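Local coordinates for protein methyltransferase type 12 (Clostridium thermocellum, PDB 3JWG) that probably transfers a methyl group from S-adenosyl-L-methionine to the 2'-hydroxyl of the 3'-terminal nucleotide of small RNAs, this chain being its C-terminal methyltransferase domain, at residues Asn14-Arg17 with Leu18-Val22; Val61-Ser64 with Val65-Ala69; Thr167-Glu170 with Phe171-Ala175. All coordinates share one frame; numbering follows the deposited sequence.

Contact 1: residues Asn14-Arg17 with Leu18-Val22; sequences NQQR and LGTVV
R17 lays its guanidinium obliquely beside the isobutyl group of L18, its neighbour on helix 13-27, the opening helix of this Rossmann-like methyltransferase domain. The arginine stretches out first and then bends at chi3 (59°), which turns the head back along the helix: R17 NE and NH2 both come within 3.7 Å of L18 CD2. Over one face of the same R17 guanidinium, 4.0 Å above its plane, stands OD1 of N14, although the asparagine is poorly ordered. The strongest partner of this head lies elsewhere, since NH1 makes a salt bridge to E110, next to the magnesium-binding residue I109; NE has no polar partner in the model, although the contact buries it. L18 itself is buried against N42 and L46 of helix 42-48, and its CG rests 3.2 Å from N14 O, the carbonyl that accepts the bond from L18 N at 2.8 Å. One turn on, T20 faces Q16. The glutamine amide comes across toward the hydroxyl, with Q16 NE2 3.2 Å from T20 OG1. Methyl CG2 of V21 packs 3.5 Å from R17 O. T20 OG1 stands beside its own backbone N (chi1 -63°) and donates to Q16 O at 3.0 Å, while T20 N bonds to that oxygen from the opposite face of the carbonyl plane.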
loop_
_atom_site.group_PDB
_atom_site.type_symbol
_atom_site.label_atom_id
_atom_site.label_comp_id
_atom_site.label_asym_id
_atom_site.label_seq_id
_atom_site.Cartn_x
_atom_site.Cartn_y
_atom_site.Cartn_z
ATOM N N ASN A 14 -13.493 -2.938 3.012
ATOM C CA ASN A 14 -12.138 -2.765 2.512
ATOM C C ASN A 14 -12.212 -2.338 1.055
ATOM O O ASN A 14 -11.322 -1.657 0.551
ATOM C CB ASN A 14 -11.367 -4.079 2.627
ATOM C CG ASN A 14 -11.351 -4.618 4.042
ATOM O OD1 ASN A 14 -10.787 -4.000 4.946
ATOM N ND2 ASN A 14 -11.976 -5.773 4.243
ATOM N N GLN A 15 -13.286 -2.745 0.387
ATOM C CA GLN A 15 -13.493 -2.405 -1.013
ATOM C C GLN A 15 -13.541 -0.892 -1.185
ATOM O O GLN A 15 -13.106 -0.362 -2.205
ATOM C CB GLN A 15 -14.795 -3.038 -1.517
ATOM C CG GLN A 15 -15.209 -2.612 -2.918
ATOM C CD GLN A 15 -14.105 -2.805 -3.945
ATOM O OE1 GLN A 15 -13.607 -3.917 -4.139
ATOM N NE2 GLN A 15 -13.718 -1.718 -4.608
ATOM N N GLN A 16 -14.068 -0.198 -0.180
ATOM C CA GLN A 16 -14.159 1.256 -0.229
ATOM C C GLN A 16 -12.768 1.832 -0.007
ATOM O O GLN A 16 -12.388 2.818 -0.642
ATOM C CB GLN A 16 -15.119 1.770 0.854
ATOM C CG GLN A 16 -15.635 3.198 0.643
ATOM C CD GLN A 16 -14.587 4.275 0.887
ATOM O OE1 GLN A 16 -13.985 4.345 1.960
ATOM N NE2 GLN A 16 -14.373 5.129 -0.108
ATOM N N ARG A 17 -12.011 1.211 0.894
ATOM C CA ARG A 17 -10.655 1.658 1.199
ATOM C C ARG A 17 -9.765 1.536 -0.031
ATOM O O ARG A 17 -9.022 2.459 -0.374
ATOM C CB ARG A 17 -10.051 0.819 2.326
ATOM C CG ARG A 17 -8.590 1.150 2.620
ATOM C CD ARG A 17 -7.921 0.066 3.456
ATOM N NE ARG A 17 -7.962 -1.230 2.782
ATOM C CZ ARG A 17 -7.432 -2.347 3.270
ATOM N NH1 ARG A 17 -6.811 -2.331 4.445
ATOM N NH2 ARG A 17 -7.527 -3.481 2.586
ATOM N N LEU A 18 -9.836 0.379 -0.681
ATOM C CA LEU A 18 -9.039 0.131 -1.872
ATOM C C LEU A 18 -9.492 1.053 -2.991
ATOM O O LEU A 18 -8.674 1.530 -3.773
ATOM C CB LEU A 18 -9.178 -1.327 -2.305
ATOM C CG LEU A 18 -8.756 -2.348 -1.247
ATOM C CD1 LEU A 18 -8.864 -3.751 -1.819
ATOM C CD2 LEU A 18 -7.335 -2.065 -0.793
ATOM N N GLY A 19 -10.799 1.296 -3.061
ATOM C CA GLY A 19 -11.332 2.174 -4.087
ATOM C C GLY A 19 -10.745 3.564 -3.949
ATOM O O GLY A 19 -10.480 4.239 -4.946
ATOM N N THR A 20 -10.540 3.993 -2.708
ATOM C CA THR A 20 -9.966 5.304 -2.435
ATOM C C THR A 20 -8.533 5.347 -2.967
ATOM O O THR A 20 -8.116 6.333 -3.565
ATOM C CB THR A 20 -9.936 5.598 -0.928
ATOM O OG1 THR A 20 -11.278 5.638 -0.420
ATOM C CG2 THR A 20 -9.250 6.926 -0.667
ATOM N N VAL A 21 -7.776 4.280 -2.731
ATOM C CA VAL A 21 -6.404 4.218 -3.225
ATOM C C VAL A 21 -6.394 4.352 -4.748
ATOM O O VAL A 21 -5.606 5.112 -5.307
ATOM C CB VAL A 21 -5.724 2.886 -2.843
ATOM C CG1 VAL A 21 -4.322 2.843 -3.422
ATOM C CG2 VAL A 21 -5.672 2.741 -1.321
ATOM N N VAL A 22 -7.273 3.611 -5.419
ATOM C CA VAL A 22 -7.355 3.664 -6.877
ATOM C C VAL A 22 -7.644 5.087 -7.363
ATOM O O VAL A 22 -7.018 5.572 -8.310
ATOM C CB VAL A 22 -8.461 2.712 -7.398
ATOM C CG1 VAL A 22 -8.579 2.813 -8.918
ATOM C CG2 VAL A 22 -8.134 1.278 -6.987
#

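Contact 2: residues Val61-Ser64 with Val65-Ala69; sequences VSYS and VLERA
Over one face of the R68 guanidinium sits the hydroxyl of S64, with S64 OG 3.3 Å from R68 NH2; the oxygen lies above the flat group, and the angle is too poor for a hydrogen bond. Both belong to the first turns of helix 63-73, which has S62 as its N-cap and follows strand 55-60 of the Rossmann-like fold. The R68 chain, extended from CG to NE, runs back toward the start of the helix, with R68 CG 3.1 Å from S64 O. On the neighbouring side of the helix Y63 and E67 lie side by side and point the same way, ring and carboxylate planes 43° apart. OE1 of E67 comes obliquely to the phenol end of the ring, 3.4 Å from Y63 CZ, brought there by the bend of the glutamate chain at chi2. S62 N is hydrogen-bonded to D60 OD2 at the end of strand 55-60, so the cap is tied to the sheet. L66 turns inward to D60, Q90 and C38, while its N-H bonds to S62 O. With OG anti to the backbone N (chi1 167°), the S62 hydroxyl accepts from V65 N at 3.1 Å in a nearly straight bond (166°). Packing is tight beside this cap, S62 CB lying 3.3 Å from V65 CG2.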
loop_
_atom_site.group_PDB
_atom_site.type_symbol
_atom_site.label_atom_id
_atom_site.label_comp_id
_atom_site.label_asym_id
_atom_site.label_seq_id
_atom_site.Cartn_x
_atom_site.Cartn_y
_atom_site.Cartn_z
ATOM N N VAL A 61 6.066 -10.882 0.207
ATOM C CA VAL A 61 7.174 -11.597 0.838
ATOM C C VAL A 61 6.954 -13.101 0.823
ATOM O O VAL A 61 7.908 -13.876 0.876
ATOM C CB VAL A 61 7.356 -11.162 2.313
ATOM C CG1 VAL A 61 7.616 -9.672 2.391
ATOM C CG2 VAL A 61 6.115 -11.520 3.120
ATOM N N SER A 62 5.693 -13.509 0.741
ATOM C CA SER A 62 5.338 -14.924 0.758
ATOM C C SER A 62 5.032 -15.564 -0.592
ATOM O O SER A 62 4.233 -15.049 -1.379
ATOM C CB SER A 62 4.142 -15.133 1.690
ATOM O OG SER A 62 3.570 -16.416 1.508
ATOM N N TYR A 63 5.672 -16.702 -0.842
ATOM C CA TYR A 63 5.470 -17.453 -2.074
ATOM C C TYR A 63 4.035 -17.972 -2.117
ATOM O O TYR A 63 3.355 -17.890 -3.141
ATOM C CB TYR A 63 6.433 -18.640 -2.128
ATOM C CG TYR A 63 6.098 -19.646 -3.204
ATOM C CD1 TYR A 63 6.417 -19.402 -4.541
ATOM C CD2 TYR A 63 5.435 -20.833 -2.891
ATOM C CE1 TYR A 63 6.084 -20.316 -5.541
ATOM C CE2 TYR A 63 5.094 -21.753 -3.882
ATOM C CZ TYR A 63 5.421 -21.489 -5.204
ATOM O OH TYR A 63 5.077 -22.394 -6.185
ATOM N N SER A 64 3.589 -18.511 -0.988
ATOM C CA SER A 64 2.243 -19.056 -0.867
ATOM C C SER A 64 1.167 -18.013 -1.166
ATOM O O SER A 64 0.187 -18.297 -1.859
ATOM C CB SER A 64 2.037 -19.612 0.542
ATOM O OG SER A 64 0.720 -20.103 0.690
ATOM N N VAL A 65 1.348 -16.810 -0.635
ATOM C CA VAL A 65 0.388 -15.733 -0.853
ATOM C C VAL A 65 0.291 -15.381 -2.332
ATOM O O VAL A 65 -0.804 -15.283 -2.886
ATOM C CB VAL A 65 0.782 -14.464 -0.074
ATOM C CG1 VAL A 65 -0.235 -13.362 -0.335
ATOM C CG2 VAL A 65 0.862 -14.771 1.418
ATOM N N LEU A 66 1.442 -15.189 -2.968
ATOM C CA LEU A 66 1.476 -14.850 -4.383
ATOM C C LEU A 66 0.786 -15.914 -5.220
ATOM O O LEU A 66 0.159 -15.608 -6.234
ATOM C CB LEU A 66 2.923 -14.664 -4.847
ATOM C CG LEU A 66 3.580 -13.377 -4.339
ATOM C CD1 LEU A 66 5.056 -13.375 -4.684
ATOM C CD2 LEU A 66 2.880 -12.174 -4.960
ATOM N N GLU A 67 0.892 -17.166 -4.780
ATOM C CA GLU A 67 0.271 -18.282 -5.482
ATOM C C GLU A 67 -1.246 -18.168 -5.347
ATOM O O GLU A 67 -1.996 -18.489 -6.268
ATOM C CB GLU A 67 0.757 -19.604 -4.884
ATOM C CG GLU A 67 0.785 -20.751 -5.872
ATOM C CD GLU A 67 1.645 -20.447 -7.085
ATOM O OE1 GLU A 67 2.812 -20.035 -6.902
ATOM O OE2 GLU A 67 1.159 -20.623 -8.223
ATOM N N ARG A 68 -1.695 -17.702 -4.188
ATOM C CA ARG A 68 -3.116 -17.525 -3.938
ATOM C C ARG A 68 -3.612 -16.341 -4.754
ATOM O O ARG A 68 -4.721 -16.362 -5.285
ATOM C CB ARG A 68 -3.364 -17.258 -2.455
ATOM C CG ARG A 68 -2.924 -18.383 -1.543
ATOM C CD ARG A 68 -2.896 -17.910 -0.102
ATOM N NE ARG A 68 -2.443 -18.953 0.811
ATOM C CZ ARG A 68 -2.169 -18.748 2.096
ATOM N NH1 ARG A 68 -2.300 -17.533 2.614
ATOM N NH2 ARG A 68 -1.769 -19.755 2.861
ATOM N N ALA A 69 -2.784 -15.305 -4.844
ATOM C CA ALA A 69 -3.146 -14.115 -5.601
ATOM C C ALA A 69 -3.386 -14.483 -7.058
ATOM O O ALA A 69 -4.434 -14.169 -7.618
ATOM C CB ALA A 69 -2.042 -13.063 -5.497
#

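Contact 3: residues Thr167-Glu170 with Phe171-Ala175; sequences TRKE and FQTWA. Unlike the reference sequence in segment 171-175: Q172 (reference Glu).
A capping box opens helix 168-182, where F171 N closes the first turn on T167 O at 3.0 Å, with T167 at the N-cap and E170 three residues on. The box rests mainly on the carboxylate of E170, which reaches back to the backbone of T167: E170 OE1 accepts from T167 N at 2.9 Å, met on its anti side and 25° out of the carboxylate plane. In return E170 N bonds to T167 OG1, though the position of this oxygen is less certain. The glutamate chain, with CG beside its own backbone N (chi1 -65°) and extended beyond it, runs back toward the helix start. Further along, K169 and T173 cross at an angle. T173 OG1 stands 3.9 Å from K169 CG and donates to K169 O at 2.6 Å; T173 N bonds to the same carbonyl from the other face of its plane, so two donors grip one oxygen. Q172, which differs from the reference sequence, passes R168 O with its CG 3.3 Å away, and Q172 NE2 comes no nearer than 4.2 Å to R168 CB. The R168 guanidinium turns to other partners, a salt bridge from NE to E144 and a hydrogen bond from NH2 to E197 O. F171 is buried against V138 and T140 of the sheet, and W174 meets W166 edge-to-face while bonding through NE1 to E124. Reciprocal side-chain-to-backbone bonds are the signature of the capping box.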
loop_
_atom_site.group_PDB
_atom_site.type_symbol
_atom_site.label_atom_id
_atom_site.label_comp_id
_atom_site.label_asym_id
_atom_site.label_seq_id
_atom_site.Cartn_x
_atom_site.Cartn_y
_atom_site.Cartn_z
ATOM N N THR A 167 -1.122 4.894 16.180
ATOM C CA THR A 167 -2.095 5.941 16.474
ATOM C C THR A 167 -1.926 6.963 15.353
ATOM O O THR A 167 -0.990 6.870 14.555
ATOM C CB THR A 167 -1.808 6.658 17.813
ATOM O OG1 THR A 167 -0.499 7.239 17.771
ATOM C CG2 THR A 167 -1.895 5.675 18.994
ATOM N N ARG A 168 -2.827 7.934 15.286
ATOM C CA ARG A 168 -2.727 8.955 14.253
ATOM C C ARG A 168 -1.469 9.796 14.438
ATOM O O ARG A 168 -0.824 10.189 13.465
ATOM C CB ARG A 168 -3.985 9.827 14.267
ATOM C CG ARG A 168 -5.210 9.096 13.728
ATOM C CD ARG A 168 -6.496 9.865 14.013
ATOM N NE ARG A 168 -6.750 9.972 15.447
ATOM C CZ ARG A 168 -7.765 10.646 15.980
ATOM N NH1 ARG A 168 -8.626 11.278 15.194
ATOM N NH2 ARG A 168 -7.919 10.689 17.296
ATOM N N LYS A 169 -1.109 10.063 15.690
ATOM C CA LYS A 169 0.084 10.854 15.980
ATOM C C LYS A 169 1.346 10.089 15.583
ATOM O O LYS A 169 2.304 10.661 15.052
ATOM C CB LYS A 169 0.146 11.188 17.471
ATOM C CG LYS A 169 1.400 11.939 17.876
ATOM C CD LYS A 169 1.461 12.139 19.382
ATOM C CE LYS A 169 2.723 12.886 19.775
ATOM N NZ LYS A 169 2.779 14.211 19.098
ATOM N N GLU A 170 1.346 8.790 15.854
ATOM C CA GLU A 170 2.489 7.954 15.516
ATOM C C GLU A 170 2.670 7.878 14.010
ATOM O O GLU A 170 3.783 7.986 13.516
ATOM C CB GLU A 170 2.308 6.548 16.082
ATOM C CG GLU A 170 2.297 6.524 17.600
ATOM C CD GLU A 170 2.149 5.135 18.157
ATOM O OE1 GLU A 170 1.369 4.344 17.584
ATOM O OE2 GLU A 170 2.805 4.838 19.181
ATOM N N PHE A 171 1.574 7.699 13.281
ATOM C CA PHE A 171 1.672 7.615 11.831
ATOM C C PHE A 171 2.108 8.939 11.207
ATOM O O PHE A 171 2.981 8.972 10.344
ATOM C CB PHE A 171 0.337 7.202 11.213
ATOM C CG PHE A 171 0.372 7.099 9.704
ATOM C CD1 PHE A 171 1.156 6.137 9.079
ATOM C CD2 PHE A 171 -0.385 7.957 8.910
ATOM C CE1 PHE A 171 1.188 6.027 7.677
ATOM C CE2 PHE A 171 -0.364 7.857 7.511
ATOM C CZ PHE A 171 0.426 6.889 6.894
ATOM N N GLN A 172 1.490 10.032 11.633
ATOM C CA GLN A 172 1.831 11.329 11.067
ATOM C C GLN A 172 3.252 11.748 11.400
ATOM O O GLN A 172 3.947 12.314 10.554
ATOM C CB GLN A 172 0.814 12.373 11.523
ATOM C CG GLN A 172 -0.522 12.202 10.824
ATOM C CD GLN A 172 -1.624 13.030 11.439
ATOM O OE1 GLN A 172 -1.374 14.100 11.994
ATOM N NE2 GLN A 172 -2.856 12.546 11.336
ATOM N N THR A 173 3.696 11.451 12.618
ATOM C CA THR A 173 5.057 11.784 13.025
ATOM C C THR A 173 6.032 11.003 12.141
ATOM O O THR A 173 7.023 11.547 11.644
ATOM C CB THR A 173 5.304 11.408 14.501
ATOM O OG1 THR A 173 4.402 12.148 15.334
ATOM C CG2 THR A 173 6.743 11.726 14.902
ATOM N N TRP A 174 5.736 9.721 11.953
ATOM C CA TRP A 174 6.557 8.850 11.120
ATOM C C TRP A 174 6.576 9.352 9.678
ATOM O O TRP A 174 7.634 9.468 9.063
ATOM C CB TRP A 174 6.002 7.424 11.135
ATOM C CG TRP A 174 6.655 6.534 10.124
ATOM C CD1 TRP A 174 7.865 5.906 10.239
ATOM C CD2 TRP A 174 6.151 6.200 8.824
ATOM N NE1 TRP A 174 8.144 5.201 9.094
ATOM C CE2 TRP A 174 7.109 5.364 8.208
ATOM C CE3 TRP A 174 4.980 6.526 8.120
ATOM C CZ2 TRP A 174 6.938 4.847 6.915
ATOM C CZ3 TRP A 174 4.808 6.010 6.829
ATOM C CH2 TRP A 174 5.782 5.181 6.245
ATOM N N ALA A 175 5.397 9.637 9.139
ATOM C CA ALA A 175 5.284 10.110 7.763
ATOM C C ALA A 175 6.052 11.408 7.519
ATOM O O ALA A 175 6.788 11.522 6.539
ATOM C CB ALA A 175 3.827 10.299 7.395
#

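Overall arrangement
From the N terminus the three contacts follow in series; none nests in or crosses another, and each closes just one or two turns within a single helix. Contact 1 lies on helix 13-27, which packs between strand 105-109 of the central sheet and helix 42-48. Contact 2 starts helix 63-73 beyond strand 55-60, toward edge strand 86-90. Contact 3 starts helix 168-182, which leans on antiparallel strands 202-209 and 184-191 at the other end of the sheet. Contacts 2 and 3 therefore lie on opposite sides of the chain's centre, their centres about 30 Å apart, and each is about 21 Å, centre to centre, from contact 1, whose R17 side chain is about 7 Å from the magnesium ion.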